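Local coordinates for protein V-type ATP synthase alpha chain (Nanoarchaeum equitans Kin4-M, PDB 5BN3) that forms subunit A of an archaeal V-type ATP synthase and carries a P-loop nucleotide-binding domain, which holds ADP in this crystal, at residues A[347-352]-A[391-396]; A[259-264]-A[280-285]. One frame throughout, in Å; residues are numbered along the deposited sequence.

Interaction 1 of 2, residues A[347-352]-A[391-396]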
loop_
_atom_site.group_PDB
_atom_site.type_symbol
_atom_site.label_atom_id
_atom_site.label_comp_id
_atom_site.label_asym_id
_atom_site.label_seq_id
_atom_site.Cartn_x
_atom_site.Cartn_y
_atom_site.Cartn_z
ATOM N N ALA A 347 18.103 5.734 -6.397
ATOM C CA ALA A 347 17.906 4.930 -7.596
ATOM C C ALA A 347 19.153 4.145 -7.998
ATOM O O ALA A 347 19.069 3.197 -8.781
ATOM C CB ALA A 347 17.430 5.808 -8.742
ATOM N N TYR A 348 20.305 4.542 -7.463
ATOM C CA TYR A 348 21.565 3.881 -7.789
ATOM C C TYR A 348 21.943 2.781 -6.793
ATOM O O TYR A 348 23.099 2.363 -6.738
ATOM C CB TYR A 348 22.699 4.908 -7.919
ATOM C CG TYR A 348 22.759 5.934 -6.806
ATOM C CD1 TYR A 348 23.409 5.657 -5.612
ATOM C CD2 TYR A 348 22.189 7.191 -6.963
ATOM C CE1 TYR A 348 23.475 6.592 -4.601
ATOM C CE2 TYR A 348 22.252 8.133 -5.955
ATOM C CZ TYR A 348 22.897 7.826 -4.778
ATOM O OH TYR A 348 22.965 8.756 -3.767
ATOM N N LEU A 349 20.968 2.304 -6.022
ATOM C CA LEU A 349 21.216 1.258 -5.028
ATOM C C LEU A 349 21.833 0.002 -5.642
ATOM O O LEU A 349 22.813 -0.526 -5.124
ATOM C CB LEU A 349 19.925 0.895 -4.288
ATOM C CG LEU A 349 20.042 -0.247 -3.274
ATOM C CD1 LEU A 349 21.021 0.114 -2.169
ATOM C CD2 LEU A 349 18.686 -0.610 -2.687
ATOM N N LEU A 350 21.257 -0.467 -6.747
ATOM C CA LEU A 350 21.741 -1.678 -7.408
ATOM C C LEU A 350 23.189 -1.541 -7.873
ATOM O O LEU A 350 23.992 -2.459 -7.707
ATOM C CB LEU A 350 20.838 -2.037 -8.592
ATOM C CG LEU A 350 21.283 -3.242 -9.428
ATOM C CD1 LEU A 350 21.230 -4.517 -8.609
ATOM C CD2 LEU A 350 20.438 -3.379 -10.684
ATOM N N ARG A 351 23.518 -0.386 -8.445
ATOM C CA ARG A 351 24.869 -0.119 -8.931
ATOM C C ARG A 351 25.874 -0.116 -7.784
ATOM O O ARG A 351 26.985 -0.636 -7.919
ATOM C CB ARG A 351 24.902 1.226 -9.670
ATOM C CG ARG A 351 26.203 1.522 -10.406
ATOM C CD ARG A 351 26.177 2.920 -11.012
ATOM N NE ARG A 351 26.249 3.960 -9.987
ATOM C CZ ARG A 351 25.776 5.192 -10.139
ATOM N NH1 ARG A 351 25.189 5.542 -11.273
ATOM N NH2 ARG A 351 25.882 6.071 -9.153
ATOM N N LYS A 352 25.475 0.464 -6.654
ATOM C CA LYS A 352 26.334 0.529 -5.475
ATOM C C LYS A 352 26.584 -0.856 -4.894
ATOM O O LYS A 352 27.716 -1.194 -4.556
ATOM C CB LYS A 352 25.718 1.442 -4.409
ATOM C CG LYS A 352 25.793 2.932 -4.731
ATOM C CD LYS A 352 27.231 3.437 -4.682
ATOM C CE LYS A 352 27.304 4.941 -4.922
ATOM N NZ LYS A 352 28.680 5.476 -4.688
ATOM N N THR A 391 17.154 -6.844 -0.706
ATOM C CA THR A 391 17.141 -8.284 -0.947
ATOM C C THR A 391 17.032 -8.589 -2.438
ATOM O O THR A 391 17.794 -9.393 -2.969
ATOM C CB THR A 391 15.967 -8.968 -0.221
ATOM O OG1 THR A 391 16.044 -8.700 1.184
ATOM C CG2 THR A 391 16.016 -10.468 -0.445
ATOM N N GLN A 392 16.083 -7.944 -3.113
ATOM C CA GLN A 392 15.827 -8.235 -4.522
ATOM C C GLN A 392 16.979 -7.841 -5.439
ATOM O O GLN A 392 17.326 -8.590 -6.351
ATOM C CB GLN A 392 14.511 -7.593 -4.980
ATOM C CG GLN A 392 13.273 -8.267 -4.394
ATOM C CD GLN A 392 13.255 -9.760 -4.659
ATOM O OE1 GLN A 392 13.602 -10.208 -5.748
ATOM N NE2 GLN A 392 12.867 -10.541 -3.654
ATOM N N ASN A 393 17.569 -6.672 -5.204
ATOM C CA ASN A 393 18.757 -6.268 -5.957
ATOM C C ASN A 393 19.913 -7.243 -5.760
ATOM O O ASN A 393 20.593 -7.617 -6.718
ATOM C CB ASN A 393 19.211 -4.862 -5.548
ATOM C CG ASN A 393 18.314 -3.772 -6.097
ATOM O OD1 ASN A 393 17.551 -3.991 -7.040
ATOM N ND2 ASN A 393 18.412 -2.581 -5.518
ATOM N N THR A 394 20.132 -7.641 -4.510
ATOM C CA THR A 394 21.204 -8.568 -4.167
ATOM C C THR A 394 21.042 -9.920 -4.868
ATOM O O THR A 394 22.022 -10.522 -5.304
ATOM C CB THR A 394 21.287 -8.772 -2.636
ATOM O OG1 THR A 394 21.503 -7.507 -1.994
ATOM C CG2 THR A 394 22.421 -9.708 -2.276
ATOM N N LEU A 395 19.801 -10.382 -4.999
ATOM C CA LEU A 395 19.532 -11.673 -5.634
ATOM C C LEU A 395 19.907 -11.701 -7.115
ATOM O O LEU A 395 20.116 -12.770 -7.688
ATOM C CB LEU A 395 18.064 -12.070 -5.450
ATOM C CG LEU A 395 17.658 -12.397 -4.013
ATOM C CD1 LEU A 395 16.268 -13.017 -3.961
ATOM C CD2 LEU A 395 18.682 -13.315 -3.380
ATOM N N ARG A 396 19.998 -10.530 -7.737
ATOM C CA ARG A 396 20.398 -10.471 -9.140
ATOM C C ARG A 396 21.907 -10.279 -9.289
ATOM O O ARG A 396 22.418 -10.144 -10.402
ATOM C CB ARG A 396 19.617 -9.380 -9.882
ATOM C CG ARG A 396 18.109 -9.601 -9.856
ATOM C CD ARG A 396 17.419 -8.954 -11.044
ATOM N NE ARG A 396 17.727 -7.531 -11.155
ATOM C CZ ARG A 396 17.106 -6.576 -10.470
ATOM N NH1 ARG A 396 16.141 -6.889 -9.617
ATOM N NH2 ARG A 396 17.450 -5.308 -10.639
#
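Leu-349 and Leu-350, in the first turn of helix 349-357, pack against Asn-393 of helix 389-395 and Arg-396 just beyond it, a buried contact between two helical segments inside the nucleotide-binding domain. The backbones come close: the CA atoms of Leu-350 and Asn-393 are 5.7 Å apart. Asn-393 is at the centre of the contact. With CG anti to its own carbonyl carbon (chi1 -74°), its amide reaches across to the first helix and lodges between the two leucines. The amide nitrogen goes to Leu-349: ND2 lies 3.5 Å from CD2 and 3.6 Å from CG of that residue. Leu-350 takes the rest of the side chain. Its CB is 4.0 Å from both CG and ND2 of Asn-393, while its CD1 packs 3.7 Å from Asn-393 CB and touches the backbone O of the same residue. The other methyl of Leu-350 serves Arg-396, one turn further on, where CD2 meets NH2 at 3.6 Å. The Arg-396 chain bends at chi3 (-55°), which brings NH2 back beside Leu-350, the two side chains crossing at nearly a right angle. The polar business of Arg-396 lies elsewhere, since NE bonds to OD1 of Asn-230 in the neighbouring NEQ263 chain. Arg-351 likewise faces that chain, with a salt bridge to its Glu-237, and Leu-353 and Tyr-357 continue the helix pairing by touching Thr-394. Across the two segments, polar nitrogens meet only aliphatic carbon. The fit therefore rests on shape and van der Waals contact, the leucines packing against the amide and Leu-350 backing an arginine whose hydrogen bonding reaches into the neighbouring subunit.

Interaction 2 of 2, residues A[259-264]-A[280-285]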
loop_
_atom_site.group_PDB
_atom_site.type_symbol
_atom_site.label_atom_id
_atom_site.label_comp_id
_atom_site.label_asym_id
_atom_site.label_seq_id
_atom_site.Cartn_x
_atom_site.Cartn_y
_atom_site.Cartn_z
ATOM N N GLU A 259 32.138 -10.735 21.096
ATOM C CA GLU A 259 31.977 -12.190 21.159
ATOM C C GLU A 259 33.051 -12.914 20.348
ATOM O O GLU A 259 33.644 -13.889 20.815
ATOM C CB GLU A 259 30.585 -12.589 20.661
ATOM C CG GLU A 259 30.450 -14.055 20.257
ATOM C CD GLU A 259 30.292 -14.993 21.443
ATOM O OE1 GLU A 259 30.295 -14.512 22.595
ATOM O OE2 GLU A 259 30.157 -16.216 21.218
ATOM N N VAL A 260 33.300 -12.427 19.135
ATOM C CA VAL A 260 34.333 -12.993 18.278
ATOM C C VAL A 260 35.711 -12.841 18.922
ATOM O O VAL A 260 36.514 -13.774 18.917
ATOM C CB VAL A 260 34.327 -12.331 16.886
ATOM C CG1 VAL A 260 35.475 -12.851 16.043
ATOM C CG2 VAL A 260 33.003 -12.583 16.185
ATOM N N LEU A 261 35.972 -11.665 19.488
ATOM C CA LEU A 261 37.229 -11.396 20.183
ATOM C C LEU A 261 37.447 -12.345 21.359
ATOM O O LEU A 261 38.579 -12.721 21.658
ATOM C CB LEU A 261 37.265 -9.950 20.684
ATOM C CG LEU A 261 37.415 -8.832 19.653
ATOM C CD1 LEU A 261 37.364 -7.468 20.332
ATOM C CD2 LEU A 261 38.715 -8.995 18.897
ATOM N N GLU A 262 36.361 -12.730 22.021
ATOM C CA GLU A 262 36.445 -13.594 23.197
ATOM C C GLU A 262 36.595 -15.076 22.851
ATOM O O GLU A 262 37.303 -15.808 23.540
ATOM C CB GLU A 262 35.219 -13.400 24.099
ATOM C CG GLU A 262 35.169 -12.063 24.834
ATOM C CD GLU A 262 34.053 -12.000 25.861
ATOM O OE1 GLU A 262 33.369 -13.026 26.067
ATOM O OE2 GLU A 262 33.859 -10.923 26.469
ATOM N N GLU A 263 35.932 -15.511 21.785
ATOM C CA GLU A 263 35.814 -16.939 21.483
ATOM C C GLU A 263 36.848 -17.485 20.493
ATOM O O GLU A 263 37.382 -18.573 20.692
ATOM C CB GLU A 263 34.396 -17.258 20.994
ATOM C CG GLU A 263 33.315 -16.999 22.034
ATOM C CD GLU A 263 33.451 -17.898 23.245
ATOM O OE1 GLU A 263 33.786 -19.087 23.067
ATOM O OE2 GLU A 263 33.226 -17.414 24.376
ATOM N N PHE A 264 37.121 -16.737 19.428
ATOM C CA PHE A 264 38.065 -17.175 18.392
ATOM C C PHE A 264 39.498 -17.504 18.869
ATOM O O PHE A 264 40.117 -18.430 18.341
ATOM C CB PHE A 264 38.090 -16.181 17.220
ATOM C CG PHE A 264 36.942 -16.343 16.251
ATOM C CD1 PHE A 264 35.641 -16.516 16.710
ATOM C CD2 PHE A 264 37.163 -16.308 14.882
ATOM C CE1 PHE A 264 34.586 -16.662 15.823
ATOM C CE2 PHE A 264 36.108 -16.450 13.988
ATOM C CZ PHE A 264 34.820 -16.627 14.460
ATOM N N THR A 280 42.093 -14.406 11.025
ATOM C CA THR A 280 40.897 -13.570 11.019
ATOM C C THR A 280 41.198 -12.072 11.126
ATOM O O THR A 280 42.057 -11.651 11.904
ATOM C CB THR A 280 39.953 -13.986 12.165
ATOM O OG1 THR A 280 39.687 -15.392 12.073
ATOM C CG2 THR A 280 38.641 -13.221 12.091
ATOM N N ILE A 281 40.489 -11.278 10.329
ATOM C CA ILE A 281 40.529 -9.822 10.440
ATOM C C ILE A 281 39.123 -9.310 10.734
ATOM O O ILE A 281 38.169 -9.663 10.035
ATOM C CB ILE A 281 41.039 -9.170 9.143
ATOM C CG1 ILE A 281 42.416 -9.724 8.774
ATOM C CG2 ILE A 281 41.099 -7.655 9.290
ATOM C CD1 ILE A 281 42.937 -9.225 7.446
ATOM N N LEU A 282 38.995 -8.482 11.766
ATOM C CA LEU A 282 37.696 -7.950 12.166
ATOM C C LEU A 282 37.576 -6.471 11.823
ATOM O O LEU A 282 38.441 -5.669 12.178
ATOM C CB LEU A 282 37.469 -8.145 13.667
ATOM C CG LEU A 282 37.408 -9.570 14.220
ATOM C CD1 LEU A 282 36.940 -9.567 15.669
ATOM C CD2 LEU A 282 36.495 -10.426 13.375
ATOM N N ILE A 283 36.501 -6.117 11.124
ATOM C CA ILE A 283 36.197 -4.720 10.836
ATOM C C ILE A 283 34.854 -4.356 11.458
ATOM O O ILE A 283 33.809 -4.877 11.060
ATOM C CB ILE A 283 36.178 -4.455 9.325
ATOM C CG1 ILE A 283 37.561 -4.748 8.742
ATOM C CG2 ILE A 283 35.783 -3.018 9.037
ATOM C CD1 ILE A 283 37.572 -4.896 7.257
ATOM N N ALA A 284 34.889 -3.461 12.441
ATOM C CA ALA A 284 33.701 -3.150 13.229
ATOM C C ALA A 284 33.276 -1.695 13.113
ATOM O O ALA A 284 33.990 -0.797 13.558
ATOM C CB ALA A 284 33.932 -3.500 14.689
ATOM N N ASN A 285 32.110 -1.470 12.519
ATOM C CA ASN A 285 31.448 -0.178 12.616
ATOM C C ASN A 285 30.032 -0.415 13.121
ATOM O O ASN A 285 29.110 -0.638 12.337
ATOM C CB ASN A 285 31.435 0.553 11.276
ATOM C CG ASN A 285 31.242 2.050 11.434
ATOM O OD1 ASN A 285 32.184 2.777 11.749
ATOM N ND2 ASN A 285 30.017 2.517 11.219
#
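A beta-alpha-beta unit of the P-loop nucleotide-binding domain, running from strand 244-250 through helix 254-263 to strand 280-285, supplies both sides of this contact: the C-terminal part of the helix, with Phe-264, lies against the strand that follows it. The layers are a side chain's depth apart, with CA atoms 8.6 Å from each other at Val-260 and Leu-282. Leu-282 is the hub, pointing from the sheet into the helix. Its CD1 meets two successive helix residues, Val-260 through CG1 at 3.6 Å and Leu-261 through CD2 at 3.7 Å, and its CD2 makes a second contact with the same valine methyl. Leu-261 starts out along the flank of the helix, and its CD2 branch turns to the strand. Val-260 works twice. Placing CG1 anti to the backbone N (chi1 175°) aims that methyl at Leu-282 and at the same time sets it 3.7 Å above the centre of the Phe-264 ring, a CH-pi-like packing within one helical turn. Beyond these segments, Ile-79 of strand 79-80 adds to the apolar layer by touching both Leu-261 and Leu-282, while Gln-234 and Lys-238 of helix 229-239 close on Val-260 and Phe-264. On its other face the strand carries Ile-281 and Ile-283 against helix 293-309, so the sheet is sandwiched between helices. At the start of the strand Thr-280 meets the aromatic ring side-on, the two side chains crossing at about a right angle. Its hydroxyl is hydrogen-bonded to the backbone O of Leu-276, and towards Phe-264 it makes an edge contact in the plane of the ring, OG1 lying 3.9 Å from CD2 and 4.2 Å from CE2.

Both contacts belong to the nucleotide-binding domain, but they do not touch: their centres are 28 Å apart and their nearest atoms about 16 Å. They follow one another along the chain, interaction 2 closing before interaction 1 opens. Each borders the P-loop region differently. In interaction 1, Thr-391 and Thr-394 rest on Pro-222 and Ala-220 of strand 218-222, which leads into the ADP pocket; in interaction 2, Val-260 and Phe-264 touch helix 229-239, which begins with pocket residues Lys-229 and Thr-230. The Val-260 side chain is about 11 Å from ADP. Both contacts also adjoin the NEQ263 chain. A bound magnesium ion lies about 7 Å from the side chain of Leu-261.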